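Side-chain contacts in periplasmic protein (Legionella pneumophila subsp. pneumophila, PDB 4FGQ), which probably acts as a calcium-dependent periplasmic cysteine protease of the bacterial transglutaminase-like family: residues A[70-75]-A[155-160]; A[92-97]-A[160-165]; A[44-49]-A[100-105]; A[109-114]-A[118-123]. All blocks are in the same frame, centred on the assembly; numbering follows the deposited sequence. Where two conformers were deposited one is given.

Contact 1 (A[70-75]-A[155-160])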
loop_
_atom_site.group_PDB
_atom_site.type_symbol
_atom_site.label_atom_id
_atom_site.label_comp_id
_atom_site.label_asym_id
_atom_site.label_seq_id
_atom_site.Cartn_x
_atom_site.Cartn_y
_atom_site.Cartn_z
ATOM N N ASP A 70 13.088 -6.956 -6.062
ATOM C CA ASP A 70 12.828 -6.286 -7.336
ATOM C C ASP A 70 11.379 -6.425 -7.805
ATOM O O ASP A 70 10.853 -5.538 -8.471
ATOM C CB ASP A 70 13.758 -6.795 -8.433
ATOM C CG ASP A 70 15.161 -6.254 -8.301
ATOM O OD1 ASP A 70 15.424 -5.422 -7.405
ATOM O OD2 ASP A 70 16.003 -6.651 -9.116
ATOM N N TYR A 71 10.741 -7.540 -7.466
ATOM C CA TYR A 71 9.380 -7.814 -7.925
ATOM C C TYR A 71 8.344 -7.099 -7.065
ATOM O O TYR A 71 8.393 -7.177 -5.833
ATOM C CB TYR A 71 9.122 -9.321 -7.891
ATOM C CG TYR A 71 7.792 -9.749 -8.472
ATOM C CD1 TYR A 71 6.716 -10.055 -7.650
ATOM C CD2 TYR A 71 7.625 -9.870 -9.844
ATOM C CE1 TYR A 71 5.503 -10.457 -8.183
ATOM C CE2 TYR A 71 6.418 -10.273 -10.383
ATOM C CZ TYR A 71 5.363 -10.563 -9.549
ATOM O OH TYR A 71 4.164 -10.962 -10.090
ATOM N N TRP A 72 7.405 -6.405 -7.712
ATOM C CA TRP A 72 6.315 -5.732 -7.002
ATOM C C TRP A 72 5.070 -6.609 -7.012
ATOM O O TRP A 72 4.597 -6.999 -8.082
ATOM C CB TRP A 72 5.965 -4.394 -7.662
ATOM C CG TRP A 72 7.000 -3.317 -7.507
ATOM C CD1 TRP A 72 8.308 -3.472 -7.141
ATOM C CD2 TRP A 72 6.804 -1.910 -7.714
ATOM N NE1 TRP A 72 8.939 -2.244 -7.113
ATOM C CE2 TRP A 72 8.033 -1.272 -7.453
ATOM C CE3 TRP A 72 5.707 -1.132 -8.097
ATOM C CZ2 TRP A 72 8.195 0.114 -7.572
ATOM C CZ3 TRP A 72 5.871 0.242 -8.206
ATOM C CH2 TRP A 72 7.104 0.847 -7.947
ATOM N N LYS A 73 4.528 -6.910 -5.832
ATOM C CA LYS A 73 3.364 -7.790 -5.722
ATOM C C LYS A 73 2.043 -7.048 -5.858
ATOM O O LYS A 73 1.853 -5.995 -5.251
ATOM C CB LYS A 73 3.352 -8.490 -4.358
ATOM C CG LYS A 73 4.565 -9.354 -4.067
ATOM C CD LYS A 73 4.339 -10.137 -2.758
ATOM C CE LYS A 73 5.610 -10.813 -2.282
ATOM N NZ LYS A 73 5.343 -11.735 -1.132
ATOM N N SER A 74 1.121 -7.614 -6.637
ATOM C CA SER A 74 -0.266 -7.139 -6.627
ATOM C C SER A 74 -0.878 -7.473 -5.285
ATOM O O SER A 74 -0.365 -8.346 -4.587
ATOM C CB SER A 74 -1.073 -7.821 -7.738
ATOM O OG SER A 74 -1.290 -9.185 -7.449
ATOM N N PRO A 75 -1.973 -6.785 -4.918
ATOM C CA PRO A 75 -2.690 -7.087 -3.673
ATOM C C PRO A 75 -3.027 -8.573 -3.523
ATOM O O PRO A 75 -2.830 -9.135 -2.449
ATOM C CB PRO A 75 -3.970 -6.260 -3.810
ATOM C CG PRO A 75 -3.512 -5.044 -4.594
ATOM C CD PRO A 75 -2.490 -5.563 -5.566
ATOM N N PRO A 155 11.694 11.686 0.782
ATOM C CA PRO A 155 11.034 11.236 -0.449
ATOM C C PRO A 155 11.884 11.454 -1.709
ATOM O O PRO A 155 12.576 12.470 -1.851
ATOM C CB PRO A 155 9.781 12.112 -0.505
ATOM C CG PRO A 155 9.497 12.438 0.930
ATOM C CD PRO A 155 10.865 12.645 1.534
ATOM N N VAL A 156 11.810 10.487 -2.616
ATOM C CA VAL A 156 12.465 10.552 -3.914
ATOM C C VAL A 156 11.424 10.699 -5.023
ATOM O O VAL A 156 11.541 11.585 -5.873
ATOM C CB VAL A 156 13.344 9.312 -4.131
ATOM C CG1 VAL A 156 14.017 9.346 -5.502
ATOM C CG2 VAL A 156 14.396 9.245 -3.039
ATOM N N TYR A 157 10.420 9.832 -5.023
ATOM C CA TYR A 157 9.307 9.975 -5.963
ATOM C C TYR A 157 8.059 9.368 -5.365
ATOM O O TYR A 157 8.130 8.635 -4.386
ATOM C CB TYR A 157 9.622 9.329 -7.326
ATOM C CG TYR A 157 9.637 7.811 -7.350
ATOM C CD1 TYR A 157 8.479 7.092 -7.611
ATOM C CD2 TYR A 157 10.817 7.101 -7.154
ATOM C CE1 TYR A 157 8.488 5.709 -7.648
ATOM C CE2 TYR A 157 10.835 5.714 -7.197
ATOM C CZ TYR A 157 9.668 5.028 -7.441
ATOM O OH TYR A 157 9.668 3.652 -7.482
ATOM N N SER A 158 6.905 9.693 -5.938
ATOM C CA SER A 158 5.658 9.103 -5.485
ATOM C C SER A 158 4.768 8.819 -6.692
ATOM O O SER A 158 4.989 9.354 -7.777
ATOM C CB SER A 158 4.950 10.004 -4.466
ATOM O OG SER A 158 4.582 11.237 -5.050
ATOM N N PHE A 159 3.784 7.952 -6.514
ATOM C CA PHE A 159 2.938 7.561 -7.634
ATOM C C PHE A 159 1.616 6.979 -7.158
ATOM O O PHE A 159 1.469 6.584 -5.999
ATOM C CB PHE A 159 3.671 6.536 -8.507
ATOM C CG PHE A 159 3.986 5.257 -7.802
ATOM C CD1 PHE A 159 3.163 4.152 -7.947
ATOM C CD2 PHE A 159 5.106 5.157 -6.981
ATOM C CE1 PHE A 159 3.452 2.962 -7.293
ATOM C CE2 PHE A 159 5.399 3.966 -6.321
ATOM C CZ PHE A 159 4.573 2.876 -6.481
ATOM N N ASN A 160 0.642 6.938 -8.061
ATOM C CA ASN A 160 -0.572 6.162 -7.834
ATOM C C ASN A 160 -1.079 5.629 -9.173
ATOM O O ASN A 160 -0.347 5.658 -10.161
ATOM C CB ASN A 160 -1.642 6.973 -7.080
ATOM C CG ASN A 160 -1.960 8.296 -7.748
ATOM O OD1 ASN A 160 -1.792 8.451 -8.957
ATOM N ND2 ASN A 160 -2.427 9.267 -6.955
#
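A buried aromatic contact joins the loop that leads into helix 75-81 to strand 153-159 of the antiparallel sheet, and W72 carries the whole of the loop's share. Its six-membered ring lies beside that of F159, the planes tilted by 22° and the centroids 5.3 Å apart; the rings are slid so far that they barely overlap. The CZ3-CH2 side of the indole meets the CZ end of F159: W72 CZ3 comes to 3.4 Å from F159 CZ, and W72 CH2 to 3.6 Å from the same atom. Y157 reaches the indole differently. Its hydroxyl oxygen arrives at the ring edge, in the plane, with OH 3.8 Å from W72 CH2. F159 and Y157, two residues apart, both point toward the loop, and a first torsion with CG between the backbone N and the carbonyl carbon (chi1 63° for F159) keeps the rings on that course. V156 and Y157 both face Y111, a classic beta bulge that includes the tyrosine itself. The indole also touches K184, W185 and L188 of helix 183-192 and I91 of helix 86-100. Around this hydrophobic piece the same loop is strongly polar. Y71 is a calcium ligand, although no calcium is bound in this model, and the W72 side chain also lies against that of E87, another ligand. K73 N donates to D88 OD1, while S74 occupies the N-cap of helix 75-81, with E77 OE1 accepting a bond from S74 N.

Contact 2 (A[92-97]-A[160-165])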
loop_
_atom_site.group_PDB
_atom_site.type_symbol
_atom_site.label_atom_id
_atom_site.label_comp_id
_atom_site.label_asym_id
_atom_site.label_seq_id
_atom_site.Cartn_x
_atom_site.Cartn_y
_atom_site.Cartn_z
ATOM N N ILE A 92 -0.751 -2.673 -1.304
ATOM C CA ILE A 92 -2.043 -3.214 -0.901
ATOM C C ILE A 92 -2.825 -2.223 -0.032
ATOM O O ILE A 92 -4.052 -2.140 -0.131
ATOM C CB ILE A 92 -1.955 -4.644 -0.285
ATOM C CG1 ILE A 92 -3.365 -5.203 -0.067
ATOM C CG2 ILE A 92 -1.165 -4.639 1.015
ATOM C CD1 ILE A 92 -3.418 -6.723 0.048
ATOM N N LYS A 93 -2.123 -1.445 0.791
ATOM C CA LYS A 93 -2.798 -0.406 1.565
ATOM C C LYS A 93 -3.454 0.610 0.640
ATOM O O LYS A 93 -4.589 1.035 0.880
ATOM C CB LYS A 93 -1.819 0.296 2.505
ATOM C CG LYS A 93 -1.414 -0.548 3.715
ATOM C CD LYS A 93 -0.351 0.178 4.533
ATOM C CE LYS A 93 0.283 -0.749 5.579
ATOM N NZ LYS A 93 1.342 -0.011 6.345
ATOM N N TYR A 94 -2.726 1.001 -0.404
ATOM C CA TYR A 94 -3.231 1.952 -1.388
ATOM C C TYR A 94 -4.516 1.435 -2.040
ATOM O O TYR A 94 -5.548 2.104 -2.005
ATOM C CB TYR A 94 -2.168 2.257 -2.455
ATOM C CG TYR A 94 -2.741 2.951 -3.679
ATOM C CD1 TYR A 94 -3.050 4.308 -3.657
ATOM C CD2 TYR A 94 -2.999 2.237 -4.843
ATOM C CE1 TYR A 94 -3.590 4.944 -4.797
ATOM C CE2 TYR A 94 -3.542 2.846 -5.960
ATOM C CZ TYR A 94 -3.838 4.195 -5.933
ATOM O OH TYR A 94 -4.374 4.778 -7.058
ATOM N N PHE A 95 -4.465 0.247 -2.630
ATOM C CA PHE A 95 -5.642 -0.258 -3.339
ATOM C C PHE A 95 -6.825 -0.472 -2.402
ATOM O O PHE A 95 -7.983 -0.252 -2.774
ATOM C CB PHE A 95 -5.314 -1.528 -4.133
ATOM C CG PHE A 95 -4.635 -1.246 -5.437
ATOM C CD1 PHE A 95 -5.330 -0.620 -6.468
ATOM C CD2 PHE A 95 -3.302 -1.584 -5.633
ATOM C CE1 PHE A 95 -4.713 -0.345 -7.685
ATOM C CE2 PHE A 95 -2.673 -1.313 -6.845
ATOM C CZ PHE A 95 -3.377 -0.691 -7.873
ATOM N N THR A 96 -6.539 -0.866 -1.172
ATOM C CA THR A 96 -7.607 -1.135 -0.221
ATOM C C THR A 96 -8.277 0.171 0.203
ATOM O O THR A 96 -9.500 0.242 0.298
ATOM C CB THR A 96 -7.077 -1.888 1.000
ATOM O OG1 THR A 96 -6.520 -3.133 0.566
ATOM C CG2 THR A 96 -8.201 -2.185 1.988
ATOM N N LEU A 97 -7.473 1.213 0.421
ATOM C CA LEU A 97 -8.032 2.524 0.773
ATOM C C LEU A 97 -8.882 3.101 -0.354
ATOM O O LEU A 97 -9.930 3.695 -0.096
ATOM C CB LEU A 97 -6.931 3.495 1.209
ATOM C CG LEU A 97 -6.505 3.201 2.660
ATOM C CD1 LEU A 97 -5.116 3.771 2.936
ATOM C CD2 LEU A 97 -7.538 3.786 3.658
ATOM N N ASN A 160 0.642 6.938 -8.061
ATOM C CA ASN A 160 -0.572 6.162 -7.834
ATOM C C ASN A 160 -1.079 5.629 -9.173
ATOM O O ASN A 160 -0.347 5.658 -10.161
ATOM C CB ASN A 160 -1.642 6.973 -7.080
ATOM C CG ASN A 160 -1.960 8.296 -7.748
ATOM O OD1 ASN A 160 -1.792 8.451 -8.957
ATOM N ND2 ASN A 160 -2.427 9.267 -6.955
ATOM N N ALA A 161 -2.318 5.157 -9.227
ATOM C CA ALA A 161 -2.819 4.585 -10.476
ATOM C C ALA A 161 -2.836 5.602 -11.610
ATOM O O ALA A 161 -2.803 5.232 -12.785
ATOM C CB ALA A 161 -4.198 3.965 -10.280
ATOM N N GLU A 162 -2.873 6.888 -11.264
ATOM C CA GLU A 162 -3.025 7.928 -12.273
ATOM C C GLU A 162 -1.720 8.605 -12.671
ATOM O O GLU A 162 -1.481 8.842 -13.857
ATOM C CB GLU A 162 -4.027 8.995 -11.808
ATOM C CG GLU A 162 -5.466 8.517 -11.719
ATOM C CD GLU A 162 -5.766 7.777 -10.431
ATOM O OE1 GLU A 162 -6.556 6.809 -10.476
ATOM O OE2 GLU A 162 -5.220 8.166 -9.372
ATOM N N GLY A 163 -0.881 8.924 -11.689
ATOM C CA GLY A 163 0.279 9.749 -11.960
ATOM C C GLY A 163 1.571 9.298 -11.308
ATOM O O GLY A 163 1.601 8.345 -10.530
ATOM N N LEU A 164 2.639 10.010 -11.647
ATOM C CA LEU A 164 3.976 9.782 -11.115
ATOM C C LEU A 164 4.591 11.156 -10.891
ATOM O O LEU A 164 4.577 11.999 -11.791
ATOM C CB LEU A 164 4.815 9.010 -12.134
ATOM C CG LEU A 164 6.324 8.997 -11.907
ATOM C CD1 LEU A 164 6.643 8.137 -10.701
ATOM C CD2 LEU A 164 7.047 8.492 -13.148
ATOM N N TRP A 165 5.113 11.394 -9.692
ATOM C CA TRP A 165 5.662 12.701 -9.342
ATOM C C TRP A 165 7.076 12.581 -8.775
ATOM O O TRP A 165 7.319 11.755 -7.906
ATOM C CB TRP A 165 4.773 13.361 -8.280
ATOM C CG TRP A 165 3.371 13.658 -8.731
ATOM C CD1 TRP A 165 2.911 14.831 -9.257
ATOM C CD2 TRP A 165 2.243 12.772 -8.682
ATOM N NE1 TRP A 165 1.567 14.727 -9.542
ATOM C CE2 TRP A 165 1.136 13.472 -9.203
ATOM C CE3 TRP A 165 2.064 11.454 -8.255
ATOM C CZ2 TRP A 165 -0.131 12.894 -9.306
ATOM C CZ3 TRP A 165 0.809 10.885 -8.357
ATOM C CH2 TRP A 165 -0.276 11.605 -8.874
#
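Y94 sets the outer end of its ring against N160 and A161, where the chain turns after strand 153-159. The phenol meets the β-carbons on its way: Y94 CE1 is 3.6 Å from N160 CB, and Y94 OH is 3.3 Å from A161 CB. The polar part of the contact is a single direct bond, A161 N to Y94 OH, 3.0 Å long and close to straight at 162°. Extension of the ring this far follows from its first torsion, which places CG anti to the residue's own backbone N (chi1 165°). The ring plane and the N160 amide are turned 30° from each other. The receiving turn is an Asx motif linking two neighbouring strands of the sheet, and N160 OD1 is its hub. This oxygen takes E162 N at 3.0 Å from above the carbonyl plane, and G163 N at 2.9 Å nearly in line with its C=O, while N160 ND2 is held by L107 O. With both ends of the amide engaged, its rotation should be well fixed. In the helix-on-sheet packing of this domain, helix 86-100 meets the turn that leads to the outermost strand 164-166 through a tyrosine that also rests on its own neighbour: Y94 CD2 sits 3.8 Å above the centre of the F95 ring. The phenol oxygen has a second partner in S104 OG, and S104 OG is also bonded to E162 OE2, so that the serine links helix residue and turn in a short polar chain.

Contact 3 (A[44-49]-A[100-105])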
loop_
_atom_site.group_PDB
_atom_site.type_symbol
_atom_site.label_atom_id
_atom_site.label_comp_id
_atom_site.label_asym_id
_atom_site.label_seq_id
_atom_site.Cartn_x
_atom_site.Cartn_y
_atom_site.Cartn_z
ATOM N N LYS A 44 -10.083 9.174 8.940
ATOM C CA LYS A 44 -9.008 8.851 9.878
ATOM C C LYS A 44 -9.068 7.382 10.299
ATOM O O LYS A 44 -8.035 6.707 10.388
ATOM C CB LYS A 44 -9.092 9.762 11.099
ATOM C CG LYS A 44 -8.203 9.332 12.227
ATOM C CD LYS A 44 -6.833 9.936 12.104
ATOM C CE LYS A 44 -6.598 10.914 13.247
ATOM N NZ LYS A 44 -6.701 10.251 14.584
ATOM N N ILE A 45 -10.280 6.888 10.529
ATOM C CA ILE A 45 -10.495 5.486 10.899
ATOM C C ILE A 45 -10.155 4.562 9.733
ATOM O O ILE A 45 -9.559 3.497 9.914
ATOM C CB ILE A 45 -11.963 5.249 11.349
ATOM C CG1 ILE A 45 -12.257 6.006 12.646
ATOM C CG2 ILE A 45 -12.252 3.758 11.510
ATOM C CD1 ILE A 45 -11.435 5.552 13.849
ATOM N N GLN A 46 -10.521 4.970 8.524
ATOM C CA GLN A 46 -10.205 4.173 7.351
ATOM C C GLN A 46 -8.700 4.034 7.212
ATOM O O GLN A 46 -8.199 2.930 6.978
ATOM C CB GLN A 46 -10.807 4.798 6.086
ATOM C CG GLN A 46 -12.344 4.840 6.107
ATOM C CD GLN A 46 -12.887 5.574 4.893
ATOM O OE1 GLN A 46 -12.304 6.562 4.453
ATOM N NE2 GLN A 46 -13.995 5.083 4.338
ATOM N N LEU A 47 -7.979 5.149 7.352
ATOM C CA LEU A 47 -6.511 5.113 7.270
ATOM C C LEU A 47 -5.914 4.220 8.353
ATOM O O LEU A 47 -5.052 3.353 8.088
ATOM C CB LEU A 47 -5.938 6.531 7.392
ATOM C CG LEU A 47 -6.264 7.504 6.255
ATOM C CD1 LEU A 47 -5.873 8.937 6.614
ATOM C CD2 LEU A 47 -5.525 7.074 4.996
ATOM N N GLU A 48 -6.373 4.412 9.576
ATOM C CA GLU A 48 -5.824 3.672 10.712
ATOM C C GLU A 48 -6.048 2.169 10.609
ATOM O O GLU A 48 -5.138 1.376 10.863
ATOM C CB GLU A 48 -6.408 4.202 12.016
ATOM C CG GLU A 48 -5.870 5.555 12.410
ATOM C CD GLU A 48 -6.480 6.069 13.693
ATOM O OE1 GLU A 48 -7.454 5.448 14.191
ATOM O OE2 GLU A 48 -5.991 7.105 14.198
ATOM N N LYS A 49 -7.249 1.777 10.221
ATOM C CA LYS A 49 -7.582 0.358 10.202
ATOM C C LYS A 49 -7.011 -0.380 8.986
ATOM O O LYS A 49 -6.618 -1.539 9.097
ATOM C CB LYS A 49 -9.094 0.150 10.373
ATOM C CG LYS A 49 -9.557 0.529 11.768
ATOM C CD LYS A 49 -11.042 0.254 11.982
ATOM C CE LYS A 49 -11.463 0.674 13.391
ATOM N NZ LYS A 49 -12.921 0.468 13.656
ATOM N N VAL A 100 -12.272 1.434 -0.201
ATOM C CA VAL A 100 -13.213 1.795 0.860
ATOM C C VAL A 100 -13.729 3.211 0.676
ATOM O O VAL A 100 -14.634 3.652 1.394
ATOM C CB VAL A 100 -12.656 1.600 2.301
ATOM C CG1 VAL A 100 -12.101 0.186 2.495
ATOM C CG2 VAL A 100 -11.608 2.626 2.616
ATOM N N GLY A 101 -13.156 3.926 -0.287
ATOM C CA GLY A 101 -13.669 5.236 -0.635
ATOM C C GLY A 101 -12.775 6.441 -0.425
ATOM O O GLY A 101 -13.206 7.557 -0.691
ATOM N N VAL A 102 -11.544 6.249 0.043
ATOM C CA VAL A 102 -10.609 7.369 0.053
ATOM C C VAL A 102 -10.271 7.710 -1.400
ATOM O O VAL A 102 -9.861 6.824 -2.156
ATOM C CB VAL A 102 -9.321 7.023 0.820
ATOM C CG1 VAL A 102 -8.356 8.198 0.786
ATOM C CG2 VAL A 102 -9.653 6.636 2.257
ATOM N N PRO A 103 -10.452 8.981 -1.812
ATOM C CA PRO A 103 -10.163 9.354 -3.206
ATOM C C PRO A 103 -8.708 9.052 -3.569
ATOM O O PRO A 103 -7.807 9.369 -2.788
ATOM C CB PRO A 103 -10.420 10.860 -3.220
ATOM C CG PRO A 103 -11.458 11.056 -2.140
ATOM C CD PRO A 103 -11.005 10.114 -1.049
ATOM N N SER A 104 -8.474 8.434 -4.724
ATOM C CA SER A 104 -7.110 8.048 -5.104
ATOM C C SER A 104 -6.179 9.246 -5.205
ATOM O O SER A 104 -4.977 9.122 -4.966
ATOM C CB SER A 104 -7.087 7.246 -6.413
ATOM O OG SER A 104 -5.753 7.074 -6.888
ATOM N N ASP A 105 -6.716 10.417 -5.543
ATOM C CA ASP A 105 -5.822 11.571 -5.664
ATOM C C ASP A 105 -5.226 12.036 -4.330
ATOM O O ASP A 105 -4.243 12.777 -4.313
ATOM C CB ASP A 105 -6.423 12.739 -6.479
ATOM C CG ASP A 105 -7.685 13.317 -5.864
ATOM O OD1 ASP A 105 -8.224 14.280 -6.449
ATOM O OD2 ASP A 105 -8.154 12.823 -4.817
#
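Q46, on helix 43-55, packs against the end of helix 86-100, which closes in a Schellman motif at G101, a glycine with phi of 117°. The two ends of the Q46 amide meet different valines. Q46 NE2 lies 3.8 Å from V100 CG2 and 3.3 Å from V100 O, whereas Q46 OE1 rests 3.4 Å from V102 CG2. The side chains run alongside each other in opposing senses, and the aliphatic part of the glutamine takes part too: Q46 CG is 4.2 Å from V100 CG2. An extended chain beyond CG (chi2 175°) lets the amide reach the helix end.

One shell farther out, V100 touches I35 and L38 of helix 22-38, and V102 packs on L97 and on F126 of strand 119-126, beside which L47 also lies. L47 reaches L97 as well, which brings helices 43-55 and 86-100 into direct touch next to the turn. Three helices and the sheet therefore converge on this turn, away from the calcium site. What positions the amide is the carbonyl of L38, at the end of helix 22-38: Q46 NE2 donates a hydrogen bond to L38 O, which ties the glutamine to that helix while Q46 OE1 stays against the V102 methyl CG2.

Contact 4 (A[109-114]-A[118-123])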
loop_
_atom_site.group_PDB
_atom_site.type_symbol
_atom_site.label_atom_id
_atom_site.label_comp_id
_atom_site.label_asym_id
_atom_site.label_seq_id
_atom_site.Cartn_x
_atom_site.Cartn_y
_atom_site.Cartn_z
ATOM N N ILE A 109 1.741 6.433 -3.241
ATOM C CA ILE A 109 2.744 5.491 -2.787
ATOM C C ILE A 109 4.092 6.189 -2.942
ATOM O O ILE A 109 4.400 6.728 -4.012
ATOM C CB ILE A 109 2.699 4.208 -3.624
ATOM C CG1 ILE A 109 1.308 3.556 -3.520
ATOM C CG2 ILE A 109 3.799 3.242 -3.186
ATOM C CD1 ILE A 109 1.034 2.490 -4.609
ATOM N N THR A 110 4.901 6.197 -1.882
ATOM C CA THR A 110 6.084 7.057 -1.854
ATOM C C THR A 110 7.368 6.277 -1.646
ATOM O O THR A 110 7.508 5.562 -0.658
ATOM C CB THR A 110 5.986 8.092 -0.722
ATOM O OG1 THR A 110 4.814 8.889 -0.919
ATOM C CG2 THR A 110 7.205 9.015 -0.713
ATOM N N TYR A 111 8.305 6.460 -2.565
ATOM C CA TYR A 111 9.629 5.853 -2.467
ATOM C C TYR A 111 10.530 6.885 -1.810
ATOM O O TYR A 111 10.695 8.001 -2.321
ATOM C CB TYR A 111 10.105 5.520 -3.870
ATOM C CG TYR A 111 11.474 4.880 -4.015
ATOM C CD1 TYR A 111 11.595 3.523 -4.241
ATOM C CD2 TYR A 111 12.622 5.647 -4.019
ATOM C CE1 TYR A 111 12.836 2.937 -4.425
ATOM C CE2 TYR A 111 13.860 5.074 -4.201
ATOM C CZ TYR A 111 13.959 3.720 -4.399
ATOM O OH TYR A 111 15.200 3.144 -4.586
ATOM N N ALA A 112 11.105 6.518 -0.671
ATOM C CA ALA A 112 11.903 7.446 0.111
ATOM C C ALA A 112 13.261 6.835 0.445
ATOM O O ALA A 112 13.412 5.616 0.493
ATOM C CB ALA A 112 11.164 7.832 1.394
ATOM N N ALA A 113 14.246 7.688 0.674
ATOM C CA ALA A 113 15.509 7.228 1.235
ATOM C C ALA A 113 15.323 7.197 2.756
ATOM O O ALA A 113 14.878 8.186 3.344
ATOM C CB ALA A 113 16.623 8.187 0.862
ATOM N N SER A 114 15.622 6.074 3.405
ATOM C CA SER A 114 15.639 6.073 4.865
ATOM C C SER A 114 17.022 6.499 5.325
ATOM O O SER A 114 18.021 5.815 5.056
ATOM C CB SER A 114 15.290 4.702 5.448
ATOM O OG SER A 114 15.601 4.696 6.830
ATOM N N ASN A 118 19.760 3.644 5.891
ATOM C CA ASN A 118 20.686 3.763 4.764
ATOM C C ASN A 118 20.285 2.826 3.627
ATOM O O ASN A 118 21.122 2.129 3.046
ATOM C CB ASN A 118 22.126 3.517 5.216
ATOM C CG ASN A 118 22.577 4.515 6.271
ATOM O OD1 ASN A 118 22.360 5.722 6.132
ATOM N ND2 ASN A 118 23.184 4.013 7.340
ATOM N N GLN A 119 18.991 2.823 3.329
ATOM C CA GLN A 119 18.448 2.096 2.194
ATOM C C GLN A 119 17.123 2.713 1.790
ATOM O O GLN A 119 16.525 3.472 2.553
ATOM C CB GLN A 119 18.263 0.617 2.525
ATOM C CG GLN A 119 17.231 0.331 3.611
ATOM C CD GLN A 119 17.264 -1.118 4.026
ATOM O OE1 GLN A 119 18.314 -1.762 3.968
ATOM N NE2 GLN A 119 16.112 -1.653 4.414
ATOM N N ALA A 120 16.660 2.383 0.592
ATOM C CA ALA A 120 15.370 2.883 0.139
ATOM C C ALA A 120 14.247 2.237 0.947
ATOM O O ALA A 120 14.366 1.094 1.412
ATOM C CB ALA A 120 15.190 2.637 -1.348
ATOM N N HIS A 121 13.167 2.981 1.131
ATOM C CA HIS A 121 12.028 2.497 1.898
ATOM C C HIS A 121 10.753 3.085 1.330
ATOM O O HIS A 121 10.675 4.289 1.109
ATOM C CB HIS A 121 12.158 2.925 3.356
ATOM C CG HIS A 121 11.151 2.283 4.256
ATOM N ND1 HIS A 121 11.168 0.931 4.537
ATOM C CD2 HIS A 121 10.093 2.798 4.928
ATOM C CE1 HIS A 121 10.160 0.645 5.344
ATOM N NE2 HIS A 121 9.501 1.757 5.603
ATOM N N MET A 122 9.750 2.242 1.117
ATOM C CA MET A 122 8.489 2.684 0.521
ATOM C C MET A 122 7.419 2.779 1.594
ATOM O O MET A 122 7.309 1.898 2.463
ATOM C CB MET A 122 8.038 1.685 -0.551
ATOM C CG MET A 122 6.920 2.156 -1.477
ATOM S SD MET A 122 7.568 3.099 -2.886
ATOM C CE MET A 122 8.146 1.832 -4.013
ATOM N N VAL A 123 6.629 3.849 1.536
ATOM C CA VAL A 123 5.505 4.048 2.446
ATOM C C VAL A 123 4.309 4.491 1.621
ATOM O O VAL A 123 4.437 4.693 0.417
ATOM C CB VAL A 123 5.802 5.128 3.501
ATOM C CG1 VAL A 123 6.988 4.694 4.381
ATOM C CG2 VAL A 123 6.092 6.466 2.817
#
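This contact is the beta hairpin of strands 107-114 and 119-126, at the middle of the antiparallel sheet. Paired backbone bonds join T110 with V123 and A112 with H121, the shortest being H121 N to A112 O at 2.7 Å. Toward the turn S114 N donates to Q119 O at 2.9 Å, and N118 and Q119 both face S114 in a G1 bulge. On one face, the non-hydrogen-bonded pair Y111 and M122 forms a Met-aromatic contact: M122 SD is 5.5 Å from the Y111 ring centroid, at the edge, and M122 CE lies in the ring plane. The thioether folds there through a bent chain (chi2 86°), with M122 SD 3.6 Å from Y111 CB and M122 CG 3.7 Å from I109 CG2. Farther along, Y111 OH reaches to 3.3 Å from A120 CB. M122 also touches W72 and the calcium ligand E87. On the other face S114 CB meets H121 CB at 4.2 Å, while the imidazole turns from the partner strand to D138, its NE2 bonded to OD1, and touches C86. This grouping is consistent with the Cys-His-Asp triad of transglutaminase-like cysteine proteinases.

Contacts 1, 2 and 4 all reach the one antiparallel sheet, which shows how a single framework accepts different chemistry at different places. Contacts 1 and 3 are buried, while 2 and 4 are partly buried and reach the surface. Contact 4 builds the sheet from within by backbone bonds, whereas contact 1 brings a loop's indole up against aromatic side chains of the adjoining strand; the two meet where F159 O pairs with I109 N. Contact 2 shares N160 with contact 1 but relies on a phenol and a polar turn. Contact 3, whose touching residues are all buried, is helix-end packing round an amide; S104 of its loop bonds to Y94 and E162. Contacts 1 and 4 border the calcium site.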